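Local coordinates for protein Kinase A (Toxoplasma gondii, PDB 5J3U) that probably serves as the cAMP-binding, inhibitory regulatory part of a cAMP-dependent protein kinase, holding cyclic AMP in each of two cyclic nucleotide-binding domains, at residues 29-33 with 121-125; 52-58 with 93-99; 64-70 with 101-107; 158-164 with 233-239. All blocks are in the same frame, centred on the assembly; numbering follows the deposited sequence.

Interaction 1 (29-33 with 121-125)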
# COMPACT_ATOMS: atom_id res chain seq x y z
N ASP A 29 6.35 0.40 17.45
CA ASP A 29 7.45 0.21 16.45
C ASP A 29 7.48 1.29 15.43
O ASP A 29 8.55 1.79 15.04
CB ASP A 29 7.40 -1.12 15.74
CG ASP A 29 7.99 -2.25 16.53
OD1 ASP A 29 8.74 -2.02 17.52
OD2 ASP A 29 7.73 -3.42 16.16
N LEU A 30 6.29 1.72 15.00
CA LEU A 30 6.21 2.82 14.10
C LEU A 30 6.73 4.11 14.81
O LEU A 30 7.49 4.88 14.22
CB LEU A 30 4.80 3.00 13.54
CG LEU A 30 4.70 3.81 12.24
CD1 LEU A 30 5.17 2.98 11.07
CD2 LEU A 30 3.28 4.27 11.98
N ASN A 31 6.34 4.30 16.08
CA ASN A 31 6.87 5.43 16.86
C ASN A 31 8.42 5.43 16.99
O ASN A 31 9.05 6.48 16.87
CB ASN A 31 6.18 5.54 18.21
CG ASN A 31 6.63 6.75 18.97
OD1 ASN A 31 7.44 6.65 19.91
ND2 ASN A 31 6.13 7.90 18.57
N THR A 32 9.01 4.29 17.21
CA THR A 32 10.47 4.12 17.22
C THR A 32 11.15 4.45 15.90
O THR A 32 12.13 5.17 15.85
CB THR A 32 10.75 2.70 17.62
OG1 THR A 32 10.25 2.54 18.93
CG2 THR A 32 12.23 2.30 17.58
N VAL A 33 10.57 3.98 14.80
CA VAL A 33 11.01 4.43 13.46
C VAL A 33 10.90 5.94 13.32
O VAL A 33 11.85 6.59 12.88
CB VAL A 33 10.21 3.73 12.31
CG1 VAL A 33 10.60 4.33 10.98
CG2 VAL A 33 10.42 2.22 12.31
N ALA A 121 16.92 -3.37 12.46
CA ALA A 121 16.42 -3.77 13.79
C ALA A 121 14.89 -3.85 13.90
O ALA A 121 14.37 -4.76 14.52
CB ALA A 121 16.95 -2.79 14.83
N ILE A 122 14.17 -2.89 13.33
CA ILE A 122 12.73 -2.71 13.60
C ILE A 122 11.83 -3.14 12.44
O ILE A 122 10.75 -3.68 12.69
CB ILE A 122 12.40 -1.24 13.89
CG1 ILE A 122 13.29 -0.68 15.02
CG2 ILE A 122 10.90 -1.03 14.18
CD1 ILE A 122 13.02 -1.30 16.39
N VAL A 123 12.27 -2.90 11.20
CA VAL A 123 11.43 -3.02 10.01
C VAL A 123 11.62 -4.25 9.12
O VAL A 123 10.66 -4.81 8.64
CB VAL A 123 11.57 -1.82 9.08
CG1 VAL A 123 10.41 -1.77 8.08
CG2 VAL A 123 11.58 -0.52 9.85
N LYS A 124 12.87 -4.64 8.89
CA LYS A 124 13.25 -5.50 7.76
C LYS A 124 12.57 -6.89 7.84
O LYS A 124 11.92 -7.32 6.90
CB LYS A 124 14.76 -5.64 7.66
CG LYS A 124 15.20 -6.48 6.48
CD LYS A 124 16.71 -6.55 6.33
CE LYS A 124 17.05 -7.54 5.23
NZ LYS A 124 18.37 -7.21 4.64
N ASP A 125 12.73 -7.55 8.98
CA ASP A 125 12.10 -8.86 9.22
C ASP A 125 10.58 -8.79 9.16
O ASP A 125 9.97 -9.65 8.50
CB ASP A 125 12.60 -9.46 10.55
CG ASP A 125 14.10 -9.87 10.49
OD1 ASP A 125 14.70 -9.89 9.39
OD2 ASP A 125 14.71 -10.16 11.55
O HOH W 1 9.89 -4.75 15.08
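D29, T32 and V33 meet I122 and V123 where helix 27-36 runs across helix 116-138, the axes of the two short segments passing 10.1 Å apart with an angle of 121° between their directions. I122 is the centre of the contact. Branched at CB, isoleucine sends two arms to different partners; chi1 of -53° sets CG1, and with it CD1, beside the backbone N, and CG2 anti to it. CG2 packs against helix 27-36, 3.8 Å from V33 CG2 and close to CB and the backbone O of D29; CD1 reaches the methyl CG2 of T32 at 3.9 Å. Threonine suits this border position: its methyl packs against isoleucine while OG1 turns back to bond the backbone O of K28. V33 CG2 also touches V123 CG2 at 3.9 Å, a methyl-to-methyl contact between two buried valines. D29 OD2 accepts from a water 2.8 Å away, which also donates to I122 O, a carbonyl in a helix widened by a pi-type turn. F22 packs on both V33 and V123, and L30 leans on L16 and R17 of helix 6-18, consistent with the helical subdomain, of helices before and after the barrel, in cyclic nucleotide-binding domains.

Interaction 2 (52-58 with 93-99); sequences GDDGECL and LLYNAPR. With CMP (adenosine-3',5'-cyclic-monophosphate), chain C.
The R99 guanidinium lies with G55 CA over one face, 3.3 Å above its plane, while C57 O, the cAMP phosphate oxygen O2P and a water sit round its edge. R99 is the arginine of the phosphate-binding cassette of the cyclic nucleotide-binding domain, here braced by the loop that leads into strand 57-61. Glycine suits position 55 because, lacking a side chain, it lets backbone lie directly on the flat group. NH1 donates to O2P of cAMP at 2.9 Å. NH1 and NH2 together grip C57 O end-on: the NH2 bond is the shorter, at 2.8 Å, and the NH1 bond is more bent. NE donates to a water that in turn donates to D54 O. With every nitrogen engaged, the group is probably held in direction by C57 O and the water-linked D54 O, so that NH1 faces the phosphate. The bend at chi2, -60°, turns the chain from CG, which rests on D53 O, toward the phosphate.

Two backbone bonds tie 52-53 to R99: R99 N to D53 O, 2.8 Å, and G52 N to R99 O, 2.9 Å. G52 has a positive phi (92°), which glycine accepts readily. P98 CB lies against G52 O. Beside C57, L93 CD2 meets L58 CD2 at 4.0 Å, a leucine pair that F119 of helix 116-138 also touches. A second water ties the two segments together, accepting from G55 N and donating to A97 O at 2.7 Å.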
# COMPACT_ATOMS: atom_id res chain seq x y z
N GLY A 52 24.98 2.32 -8.13
CA GLY A 52 26.26 1.64 -7.88
C GLY A 52 26.90 1.92 -6.50
O GLY A 52 27.71 1.10 -6.02
N ASP A 53 26.55 3.03 -5.84
CA ASP A 53 27.08 3.34 -4.50
C ASP A 53 26.55 2.38 -3.44
O ASP A 53 25.50 1.72 -3.62
CB ASP A 53 26.73 4.77 -4.07
CG ASP A 53 27.52 5.85 -4.80
OD1 ASP A 53 28.38 5.51 -5.62
OD2 ASP A 53 27.26 7.06 -4.57
N ASP A 54 27.27 2.30 -2.33
CA ASP A 54 26.73 1.65 -1.12
C ASP A 54 25.50 2.45 -0.63
O ASP A 54 25.48 3.66 -0.73
CB ASP A 54 27.78 1.63 -0.01
CG ASP A 54 28.93 0.68 -0.29
OD1 ASP A 54 28.76 -0.27 -1.03
OD2 ASP A 54 30.01 0.88 0.29
N GLY A 55 24.50 1.75 -0.13
CA GLY A 55 23.31 2.38 0.51
C GLY A 55 23.30 2.22 2.04
O GLY A 55 23.43 1.08 2.56
N GLU A 56 23.19 3.33 2.78
CA GLU A 56 23.11 3.20 4.25
C GLU A 56 21.86 3.81 4.82
O GLU A 56 21.75 3.87 6.03
CB GLU A 56 24.35 3.77 4.96
CG GLU A 56 25.69 3.25 4.46
CD GLU A 56 25.88 1.73 4.54
OE1 GLU A 56 25.21 1.02 5.32
OE2 GLU A 56 26.73 1.23 3.78
N CYS A 57 20.94 4.24 3.98
CA CYS A 57 19.67 4.74 4.43
C CYS A 57 18.61 4.61 3.34
O CYS A 57 18.93 4.32 2.17
CB CYS A 57 19.83 6.19 4.82
SG CYS A 57 20.35 7.24 3.46
N LEU A 58 17.36 4.86 3.72
CA LEU A 58 16.26 5.01 2.80
C LEU A 58 15.57 6.31 3.11
O LEU A 58 15.87 6.93 4.14
CB LEU A 58 15.34 3.82 2.88
CG LEU A 58 14.53 3.57 4.17
CD1 LEU A 58 13.41 4.59 4.32
CD2 LEU A 58 13.91 2.18 4.13
N LEU A 93 18.77 -1.60 1.12
CA LEU A 93 18.58 -2.05 2.52
C LEU A 93 17.87 -3.42 2.54
O LEU A 93 18.24 -4.31 3.32
CB LEU A 93 17.80 -1.00 3.30
CG LEU A 93 18.65 0.11 3.96
CD1 LEU A 93 19.60 0.76 2.96
CD2 LEU A 93 17.74 1.15 4.66
N LEU A 94 16.85 -3.58 1.72
CA LEU A 94 16.13 -4.89 1.72
C LEU A 94 17.00 -6.04 1.26
O LEU A 94 16.95 -7.12 1.83
CB LEU A 94 14.89 -4.87 0.86
CG LEU A 94 13.61 -4.27 1.39
CD1 LEU A 94 12.63 -4.14 0.24
CD2 LEU A 94 13.03 -5.12 2.53
N TYR A 95 17.83 -5.81 0.24
CA TYR A 95 18.58 -6.90 -0.40
C TYR A 95 20.09 -6.84 -0.21
O TYR A 95 20.80 -7.69 -0.74
CB TYR A 95 18.18 -6.96 -1.89
CG TYR A 95 16.68 -7.08 -2.08
CD1 TYR A 95 15.99 -8.21 -1.63
CD2 TYR A 95 15.95 -6.06 -2.65
CE1 TYR A 95 14.62 -8.31 -1.76
CE2 TYR A 95 14.58 -6.16 -2.78
CZ TYR A 95 13.93 -7.29 -2.35
OH TYR A 95 12.57 -7.34 -2.50
N ASN A 96 20.60 -5.86 0.55
CA ASN A 96 22.04 -5.73 0.80
C ASN A 96 22.87 -5.63 -0.49
O ASN A 96 23.87 -6.30 -0.70
CB ASN A 96 22.52 -6.85 1.74
CG ASN A 96 21.96 -6.68 3.14
OD1 ASN A 96 21.72 -5.57 3.57
ND2 ASN A 96 21.74 -7.79 3.83
N ALA A 97 22.42 -4.72 -1.36
CA ALA A 97 22.97 -4.58 -2.69
C ALA A 97 23.31 -3.12 -2.96
O ALA A 97 22.79 -2.22 -2.28
CB ALA A 97 21.94 -5.05 -3.68
N PRO A 98 24.15 -2.86 -3.98
CA PRO A 98 24.43 -1.48 -4.29
C PRO A 98 23.16 -0.79 -4.77
O PRO A 98 22.20 -1.45 -5.23
CB PRO A 98 25.50 -1.57 -5.40
CG PRO A 98 26.05 -2.96 -5.30
CD PRO A 98 24.85 -3.77 -4.91
N ARG A 99 23.15 0.52 -4.69
CA ARG A 99 22.01 1.29 -5.28
C ARG A 99 21.69 0.83 -6.73
O ARG A 99 22.56 0.79 -7.58
CB ARG A 99 22.35 2.79 -5.30
CG ARG A 99 22.61 3.43 -3.92
CD ARG A 99 21.37 3.30 -3.02
NE ARG A 99 21.48 4.17 -1.86
CZ ARG A 99 20.64 4.15 -0.83
NH1 ARG A 99 19.62 3.32 -0.81
NH2 ARG A 99 20.86 4.95 0.20
P CMP C . 17.91 1.62 -4.09
O1P CMP C . 18.47 0.62 -5.14
O2P CMP C . 18.44 1.46 -2.70
O5' CMP C . 18.36 3.04 -4.70
C5' CMP C . 17.78 3.42 -5.95
C4' CMP C . 16.28 3.42 -5.80
O4' CMP C . 15.53 3.84 -6.91
C3' CMP C . 15.75 2.06 -5.44
O3' CMP C . 16.29 1.70 -4.17
C2' CMP C . 14.29 2.36 -5.54
O2' CMP C . 13.78 2.92 -4.35
C1' CMP C . 14.21 3.37 -6.68
N9 CMP C . 13.67 2.79 -7.93
C8 CMP C . 12.50 3.18 -8.52
N7 CMP C . 12.26 2.43 -9.64
C5 CMP C . 13.23 1.55 -9.74
C6 CMP C . 13.55 0.46 -10.70
N6 CMP C . 12.74 0.21 -11.75
N1 CMP C . 14.66 -0.23 -10.46
C2 CMP C . 15.49 -0.03 -9.40
N3 CMP C . 15.28 0.96 -8.49
C4 CMP C . 14.19 1.77 -8.62
O HOH W 2 23.72 5.74 -1.57
O HOH W 3 24.07 -1.01 -0.24

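Interaction 3 (64-70 with 101-107); sequences GELNCSK and ATVTSVS. With CMP (adenosine-3',5'-cyclic-monophosphate), chain C.
V103 joins the apolar centre on both sides through its two methyls: CG1 meets L66 CB at 3.8 Å, and CG2 lies 4.0 Å from C68 SG. With chi1 at -174°, CG1 is anti to the backbone N and CG2 is left on the side of cAMP, near the ribose O4'. F88 packs on both L66 and V103. L66, C68 and V103 share one face of the antiparallel pair, where branched and sulfur-bearing side chains fill space without needing polar partners. C68 SG continues the surface to the nucleotide, 3.6 Å from C8 of the adenine, and extended K70 brings CE to 3.8 Å from N1 of the same base. A101, small enough to sit between strand and ribose, has CB 3.7 Å from O4' of cAMP and also close to S69 O.

Between the strands, N67 with T104 and S69 with T102 are hydrogen-bonded pairs, each closed by two bonds such as S69 N to T102 O, 2.7 Å. L66 with S105 and C68 with V103 are the non-hydrogen-bonded ones. The opposite face, with N67, S69, T102 and T104, is polar. There a water donates to S69 OG and N67 O and also bonds T104 OG1, while E76 holds S69 OG and E51 N bonds T102 OG1. V106 CG2 lies against the N67 side-chain amide, 3.4 Å from N67 CG. Where the pair ends at 64-65, S107 OG accepts from E65 N at 3.0 Å, and V106 N donates to E65 O. Such central strands, apolar toward the nucleotide, are characteristic of the beta barrel of cyclic nucleotide-binding domains.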
# COMPACT_ATOMS: atom_id res chain seq x y z
N GLY A 64 7.41 17.03 -2.65
CA GLY A 64 8.33 17.12 -3.78
C GLY A 64 8.25 15.90 -4.67
O GLY A 64 7.55 14.93 -4.35
N GLU A 65 8.97 15.98 -5.79
CA GLU A 65 9.04 14.89 -6.80
C GLU A 65 10.48 14.60 -7.15
O GLU A 65 11.32 15.52 -7.13
CB GLU A 65 8.25 15.28 -8.07
CG GLU A 65 6.74 15.09 -7.91
CD GLU A 65 5.95 15.21 -9.21
OE1 GLU A 65 6.50 15.67 -10.24
OE2 GLU A 65 4.76 14.82 -9.21
N LEU A 66 10.81 13.32 -7.35
CA LEU A 66 12.17 12.92 -7.74
C LEU A 66 12.09 11.92 -8.87
O LEU A 66 11.11 11.23 -8.99
CB LEU A 66 12.95 12.28 -6.61
CG LEU A 66 13.04 13.08 -5.31
CD1 LEU A 66 11.90 12.67 -4.37
CD2 LEU A 66 14.36 12.91 -4.61
N ASN A 67 13.12 11.88 -9.71
CA ASN A 67 13.22 10.90 -10.79
C ASN A 67 14.22 9.88 -10.37
O ASN A 67 15.27 10.24 -9.88
CB ASN A 67 13.74 11.55 -12.08
CG ASN A 67 12.73 12.41 -12.76
OD1 ASN A 67 11.55 12.40 -12.44
ND2 ASN A 67 13.19 13.15 -13.73
N CYS A 68 13.89 8.61 -10.60
CA CYS A 68 14.82 7.48 -10.44
C CYS A 68 15.23 7.11 -11.87
O CYS A 68 14.35 6.99 -12.77
CB CYS A 68 14.12 6.29 -9.81
SG CYS A 68 13.37 6.69 -8.20
N SER A 69 16.54 6.93 -12.08
CA SER A 69 17.05 6.62 -13.42
C SER A 69 18.16 5.57 -13.40
O SER A 69 18.80 5.35 -12.36
CB SER A 69 17.55 7.88 -14.08
OG SER A 69 18.68 8.32 -13.38
N LYS A 70 18.32 4.90 -14.56
CA LYS A 70 19.41 3.90 -14.73
C LYS A 70 20.33 4.31 -15.88
O LYS A 70 19.85 4.75 -16.95
CB LYS A 70 18.85 2.53 -15.02
CG LYS A 70 18.17 1.90 -13.83
CD LYS A 70 17.43 0.64 -14.26
CE LYS A 70 17.32 -0.39 -13.16
NZ LYS A 70 16.92 -1.70 -13.71
N ALA A 101 19.61 2.35 -8.91
CA ALA A 101 19.24 3.48 -9.73
C ALA A 101 19.79 4.76 -9.05
O ALA A 101 20.19 4.74 -7.88
CB ALA A 101 17.71 3.58 -9.87
N THR A 102 19.82 5.84 -9.81
CA THR A 102 20.17 7.16 -9.37
C THR A 102 18.86 7.91 -9.11
O THR A 102 17.90 7.78 -9.87
CB THR A 102 21.02 7.83 -10.49
OG1 THR A 102 22.31 7.23 -10.53
CG2 THR A 102 21.11 9.32 -10.34
N VAL A 103 18.80 8.69 -8.04
CA VAL A 103 17.61 9.42 -7.75
C VAL A 103 17.96 10.91 -7.71
O VAL A 103 18.84 11.31 -6.96
CB VAL A 103 16.99 8.97 -6.41
CG1 VAL A 103 15.66 9.68 -6.21
CG2 VAL A 103 16.81 7.49 -6.35
N THR A 104 17.23 11.71 -8.47
CA THR A 104 17.47 13.13 -8.56
C THR A 104 16.20 13.90 -8.33
O THR A 104 15.19 13.59 -8.91
CB THR A 104 18.06 13.43 -9.99
OG1 THR A 104 19.25 12.68 -10.14
CG2 THR A 104 18.44 14.89 -10.14
N SER A 105 16.24 14.94 -7.51
CA SER A 105 15.02 15.74 -7.31
C SER A 105 14.65 16.53 -8.53
O SER A 105 15.54 17.08 -9.22
CB SER A 105 15.20 16.70 -6.14
OG SER A 105 16.36 17.47 -6.28
N VAL A 106 13.35 16.59 -8.78
CA VAL A 106 12.76 17.40 -9.85
C VAL A 106 12.31 18.78 -9.30
O VAL A 106 12.40 19.80 -9.99
CB VAL A 106 11.59 16.66 -10.51
CG1 VAL A 106 10.77 17.59 -11.40
CG2 VAL A 106 12.09 15.43 -11.31
N SER A 107 11.78 18.78 -8.09
CA SER A 107 11.47 19.99 -7.33
C SER A 107 12.21 19.94 -6.02
O SER A 107 12.87 18.93 -5.70
CB SER A 107 9.99 20.04 -7.03
OG SER A 107 9.59 18.90 -6.31
P CMP C . 17.91 1.62 -4.09
O1P CMP C . 18.47 0.62 -5.14
O2P CMP C . 18.44 1.46 -2.70
O5' CMP C . 18.36 3.04 -4.70
C5' CMP C . 17.78 3.42 -5.95
C4' CMP C . 16.28 3.42 -5.80
O4' CMP C . 15.53 3.84 -6.91
C3' CMP C . 15.75 2.06 -5.44
O3' CMP C . 16.29 1.70 -4.17
C2' CMP C . 14.29 2.36 -5.54
O2' CMP C . 13.78 2.92 -4.35
C1' CMP C . 14.21 3.37 -6.68
N9 CMP C . 13.67 2.79 -7.93
C8 CMP C . 12.50 3.18 -8.52
N7 CMP C . 12.26 2.43 -9.64
C5 CMP C . 13.23 1.55 -9.74
C6 CMP C . 13.55 0.46 -10.70
N6 CMP C . 12.74 0.21 -11.75
N1 CMP C . 14.66 -0.23 -10.46
C2 CMP C . 15.49 -0.03 -9.40
N3 CMP C . 15.28 0.96 -8.49
C4 CMP C . 14.19 1.77 -8.62
O HOH W 4 17.80 10.43 -11.76

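Interaction 4 (158-164 with 233-239); sequences ALRTEMF and CKVACLE
E162 lies along C237 and V235 on one face of the antiparallel beta barrel of the second cyclic nucleotide-binding domain, where edge strand 159-165 pairs with strand 232-239. Its CB touches both V235 CG2 and C237 SG at 4.1 Å. CG comes closest to the sulfur, 3.7 Å from C237 SG, and CD follows at 3.8 Å; the chain is extended beyond CG, and both carboxylate oxygens stay beside C237 SG, OE2 at 4.1 Å. Its aliphatic part covers the buried cysteine, a length that suits glutamate. On the same face, V235 CG2 approaches the edge of the F164 ring, 3.7 Å from CE1. On the opposite face, T161 CG2 packs on K234 CG at 3.7 Å; their polar ends turn elsewhere, T161 OG1 to Y134 and E184, K234 NZ to E185. Farther along, L238 CD1 meets A158 CB, and helix 240-246 covers both. Backbone bonds join the strands, V235 N to E162 O nearly straight at 174° and C237 N to R160 O bent. R160 stretches beyond them, with NE bonded to Q18 O and a long salt bridge from NH1 to E239. NH1 also donates at 2.7 Å to a water that gives a bond to C237 O, the carbonyl that R160 N already holds.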
# COMPACT_ATOMS: atom_id res chain seq x y z
N ALA A 158 1.61 -4.93 -3.35
CA ALA A 158 0.76 -3.73 -3.32
C ALA A 158 -0.39 -3.75 -2.25
O ALA A 158 -1.31 -2.88 -2.27
CB ALA A 158 0.15 -3.55 -4.68
N LEU A 159 -0.39 -4.74 -1.37
CA LEU A 159 -1.42 -4.84 -0.32
C LEU A 159 -1.07 -4.11 0.96
O LEU A 159 0.11 -4.06 1.34
CB LEU A 159 -1.66 -6.30 0.03
CG LEU A 159 -2.27 -7.15 -1.07
CD1 LEU A 159 -2.50 -8.56 -0.62
CD2 LEU A 159 -3.60 -6.58 -1.57
N ARG A 160 -2.09 -3.53 1.59
CA ARG A 160 -2.03 -3.01 2.97
C ARG A 160 -3.06 -3.73 3.80
O ARG A 160 -3.89 -4.43 3.22
CB ARG A 160 -2.27 -1.51 3.00
CG ARG A 160 -1.25 -0.72 2.22
CD ARG A 160 -1.71 0.72 2.13
NE ARG A 160 -0.81 1.60 1.43
CZ ARG A 160 -0.76 1.79 0.11
NH1 ARG A 160 -1.53 1.12 -0.75
NH2 ARG A 160 0.15 2.66 -0.36
N THR A 161 -2.92 -3.72 5.11
CA THR A 161 -3.87 -4.40 6.01
C THR A 161 -4.56 -3.38 6.86
O THR A 161 -3.91 -2.44 7.33
CB THR A 161 -3.18 -5.45 6.89
OG1 THR A 161 -2.76 -6.52 6.01
CG2 THR A 161 -4.09 -6.02 7.93
N GLU A 162 -5.84 -3.55 7.07
CA GLU A 162 -6.59 -2.69 8.00
C GLU A 162 -7.49 -3.58 8.90
O GLU A 162 -7.98 -4.61 8.43
CB GLU A 162 -7.50 -1.72 7.24
CG GLU A 162 -6.74 -0.72 6.39
CD GLU A 162 -7.63 0.29 5.65
OE1 GLU A 162 -8.87 0.25 5.81
OE2 GLU A 162 -7.05 1.10 4.88
N MET A 163 -7.67 -3.19 10.17
CA MET A 163 -8.51 -3.93 11.14
C MET A 163 -9.74 -3.09 11.42
O MET A 163 -9.64 -1.87 11.59
CB MET A 163 -7.71 -4.18 12.45
CG MET A 163 -8.40 -5.08 13.47
SD MET A 163 -8.40 -6.82 13.00
CE MET A 163 -6.65 -7.19 13.17
N PHE A 164 -10.91 -3.72 11.47
CA PHE A 164 -12.16 -3.07 11.75
C PHE A 164 -12.86 -3.85 12.88
O PHE A 164 -13.06 -5.04 12.78
CB PHE A 164 -13.04 -3.08 10.53
CG PHE A 164 -12.55 -2.18 9.42
CD1 PHE A 164 -11.64 -2.63 8.49
CD2 PHE A 164 -13.01 -0.87 9.33
CE1 PHE A 164 -11.21 -1.78 7.47
CE2 PHE A 164 -12.61 -0.04 8.31
CZ PHE A 164 -11.69 -0.50 7.38
N CYS A 233 -12.95 -7.75 11.70
CA CYS A 233 -12.58 -8.06 10.35
C CYS A 233 -11.23 -7.48 10.04
O CYS A 233 -11.01 -6.27 10.22
CB CYS A 233 -13.61 -7.48 9.38
SG CYS A 233 -13.45 -8.11 7.71
N LYS A 234 -10.34 -8.31 9.54
CA LYS A 234 -8.99 -7.91 9.08
C LYS A 234 -8.96 -8.05 7.59
O LYS A 234 -9.19 -9.15 7.08
CB LYS A 234 -7.92 -8.82 9.69
CG LYS A 234 -6.51 -8.43 9.31
CD LYS A 234 -5.50 -9.52 9.63
CE LYS A 234 -5.25 -9.67 11.07
NZ LYS A 234 -4.29 -10.81 11.25
N VAL A 235 -8.74 -6.94 6.87
CA VAL A 235 -8.83 -6.91 5.44
C VAL A 235 -7.50 -6.52 4.81
O VAL A 235 -6.75 -5.67 5.33
CB VAL A 235 -9.92 -5.95 4.85
CG1 VAL A 235 -11.28 -6.56 4.98
CG2 VAL A 235 -9.83 -4.57 5.46
N ALA A 236 -7.19 -7.20 3.73
CA ALA A 236 -6.17 -6.80 2.78
C ALA A 236 -6.81 -5.81 1.82
O ALA A 236 -7.94 -6.06 1.30
CB ALA A 236 -5.61 -8.00 2.04
N CYS A 237 -6.04 -4.78 1.45
CA CYS A 237 -6.57 -3.61 0.72
C CYS A 237 -5.66 -3.34 -0.48
O CYS A 237 -4.45 -3.26 -0.30
CB CYS A 237 -6.53 -2.37 1.62
SG CYS A 237 -7.32 -2.60 3.21
N LEU A 238 -6.25 -3.22 -1.66
CA LEU A 238 -5.57 -2.93 -2.92
C LEU A 238 -6.18 -1.67 -3.54
O LEU A 238 -7.39 -1.62 -3.81
CB LEU A 238 -5.76 -4.08 -3.87
CG LEU A 238 -4.96 -4.12 -5.16
CD1 LEU A 238 -3.48 -4.28 -4.86
CD2 LEU A 238 -5.46 -5.20 -6.09
N GLU A 239 -5.37 -0.64 -3.73
CA GLU A 239 -5.83 0.64 -4.31
C GLU A 239 -6.19 0.51 -5.76
O GLU A 239 -5.68 -0.32 -6.44
CB GLU A 239 -4.76 1.71 -4.20
CG GLU A 239 -4.52 2.19 -2.80
CD GLU A 239 -3.55 3.35 -2.75
OE1 GLU A 239 -2.57 3.33 -3.53
OE2 GLU A 239 -3.75 4.27 -1.93
O HOH W 5 -2.45 -0.80 -3.50
O HOH W 6 -3.55 -0.59 -0.43
O HOH W 7 -1.02 1.47 -3.78

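In the fold
Interactions 2 and 3 build one cAMP site from two directions, with centres 16 Å apart: 52-58 with 93-99 meets the phosphate, and 64-70 with 101-107 meets the ribose and adenine. Their segments alternate along the chain, so the two contacts interlock in one domain. Interaction 1 encloses both in sequence and brings the helix after the barrel onto the N-terminal helices. It touches interaction 2 through K124 NZ, 3.2 Å from L93 O in a probable hydrogen bond. The side chain of V123 in interaction 1 is about 14 Å from a bound cAMP. Interaction 4 belongs to the second domain, its centre 29 Å from that of interaction 2; its V235 side chain is about 11 Å from a bound cAMP.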